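Local structure of AlkZ (Streptomyces sahachiroi, 5UUJ) at residues A[62-65]-A[66-70]. The protein belongs to the AlkZ-like DNA glycosylase family, a group of the helix-turn-helix clan, and folds as a single chain rich in helices. Residues are numbered along the deposited sequence; the frame is centred on the assembly and turned at random.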
loop_
_atom_site.group_PDB
_atom_site.type_symbol
_atom_site.label_atom_id
_atom_site.label_comp_id
_atom_site.label_asym_id
_atom_site.label_seq_id
_atom_site.Cartn_x
_atom_site.Cartn_y
_atom_site.Cartn_z
ATOM N N GLU A 62 2.489 0.705 18.481
ATOM C CA GLU A 62 2.397 -0.710 18.832
ATOM C C GLU A 62 1.044 -1.301 18.445
ATOM O O GLU A 62 0.867 -2.518 18.480
ATOM C CB GLU A 62 2.646 -0.919 20.331
ATOM C CG GLU A 62 4.098 -0.707 20.757
ATOM C CD GLU A 62 5.078 -1.585 19.989
ATOM O OE1 GLU A 62 4.786 -2.784 19.785
ATOM O OE2 GLU A 62 6.143 -1.072 19.584
ATOM N N SER A 63 0.094 -0.449 18.063
ATOM C CA SER A 63 -1.231 -0.924 17.680
ATOM C C SER A 63 -1.132 -1.863 16.477
ATOM O O SER A 63 -1.919 -2.797 16.344
ATOM C CB SER A 63 -2.171 0.249 17.372
ATOM O OG SER A 63 -1.746 0.996 16.244
ATOM N N VAL A 64 -0.147 -1.626 15.618
ATOM C CA VAL A 64 0.046 -2.467 14.441
ATOM C C VAL A 64 0.482 -3.868 14.865
ATOM O O VAL A 64 -0.135 -4.859 14.473
ATOM C CB VAL A 64 1.088 -1.870 13.475
ATOM C CG1 VAL A 64 1.178 -2.702 12.202
ATOM C CG2 VAL A 64 0.733 -0.431 13.134
ATOM N N ASN A 65 1.540 -3.946 15.668
ATOM C CA ASN A 65 2.019 -5.227 16.180
ATOM C C ASN A 65 0.945 -5.990 16.951
ATOM O O ASN A 65 0.851 -7.212 16.837
ATOM C CB ASN A 65 3.243 -5.024 17.080
ATOM C CG ASN A 65 4.510 -4.718 16.294
ATOM O OD1 ASN A 65 4.647 -5.097 15.131
ATOM N ND2 ASN A 65 5.447 -4.031 16.936
ATOM N N ARG A 66 0.135 -5.281 17.733
ATOM C CA ARG A 66 -0.912 -5.935 18.521
ATOM C C ARG A 66 -1.991 -6.524 17.616
ATOM O O ARG A 66 -2.470 -7.637 17.844
ATOM C CB ARG A 66 -1.554 -4.961 19.517
ATOM C CG ARG A 66 -0.639 -4.516 20.654
ATOM C CD ARG A 66 -1.427 -3.850 21.781
ATOM N NE ARG A 66 -2.363 -2.837 21.292
ATOM C CZ ARG A 66 -2.090 -1.538 21.185
ATOM N NH1 ARG A 66 -0.900 -1.063 21.528
ATOM N NH2 ARG A 66 -3.013 -0.705 20.727
ATOM N N GLU A 67 -2.365 -5.779 16.584
ATOM C CA GLU A 67 -3.438 -6.207 15.696
ATOM C C GLU A 67 -2.949 -7.250 14.688
ATOM O O GLU A 67 -3.745 -8.014 14.143
ATOM C CB GLU A 67 -4.052 -4.987 14.999
ATOM C CG GLU A 67 -4.873 -4.133 15.975
ATOM C CD GLU A 67 -5.567 -2.947 15.336
ATOM O OE1 GLU A 67 -6.346 -3.147 14.379
ATOM O OE2 GLU A 67 -5.344 -1.810 15.809
ATOM N N VAL A 68 -1.641 -7.300 14.460
ATOM C CA VAL A 68 -1.045 -8.399 13.705
ATOM C C VAL A 68 -1.056 -9.643 14.588
ATOM O O VAL A 68 -1.318 -10.750 14.116
ATOM C CB VAL A 68 0.400 -8.070 13.243
ATOM C CG1 VAL A 68 1.155 -9.328 12.809
ATOM C CG2 VAL A 68 0.377 -7.057 12.105
ATOM N N ALA A 69 -0.795 -9.448 15.878
ATOM C CA ALA A 69 -0.729 -10.556 16.824
ATOM C C ALA A 69 -2.095 -11.206 17.040
ATOM O O ALA A 69 -2.186 -12.432 17.101
ATOM C CB ALA A 69 -0.157 -10.086 18.153
ATOM N N ASP A 70 -3.149 -10.398 17.158
ATOM C CA ASP A 70 -4.495 -10.944 17.357
ATOM C C ASP A 70 -5.173 -11.237 16.015
ATOM O O ASP A 70 -6.377 -11.481 15.959
ATOM C CB ASP A 70 -5.365 -10.004 18.219
ATOM C CG ASP A 70 -5.612 -8.638 17.579
ATOM O OD1 ASP A 70 -5.690 -8.533 16.337
ATOM O OD2 ASP A 70 -5.757 -7.655 18.342
#
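Arg-66 folds back along the short helix 62-69 and lays its guanidinium over the backbone of the first turn, where Ser-63 CA sits 3.5 Å from the guanidinium plane, nearer its edge than its centre. The bend comes at chi3 (-48°), which turns the chain toward the N-terminal end of the helix. Arg-66 NH2 passes 3.6 Å from Ser-63 CB, and Arg-66 NH1 lies 3.7 Å from Glu-62 CB. Arg-66 NH2 also forms a salt bridge with Asp-60, whose carbonyl oxygen is hydrogen-bonded to Ser-63 OG as well, so Asp-60, just ahead of the helix, engages both side chains. Underneath, ordinary i to i+4 hydrogen bonds carry the helix: Arg-66 N to Glu-62 O is 3.0 Å, and Glu-67 N to Ser-63 O is the next. Glu-67 runs its CB and CG past that same Ser-63 oxygen, and its carboxylate hydrogen-bonds to Ala-30 N and Ser-31 OG. Val-64 and Val-68, a turn apart, face helix 45-53 and strand 83-86, touching Leu-85 and Trp-45, whose indole NH is hydrogen-bonded to Asn-65 OD1. On the same amide, Asn-65 ND2 donates to Glu-62 OE1 at 3.2 Å, almost straight at 169°, with the oxygen in the amide plane but met from above the carboxylate.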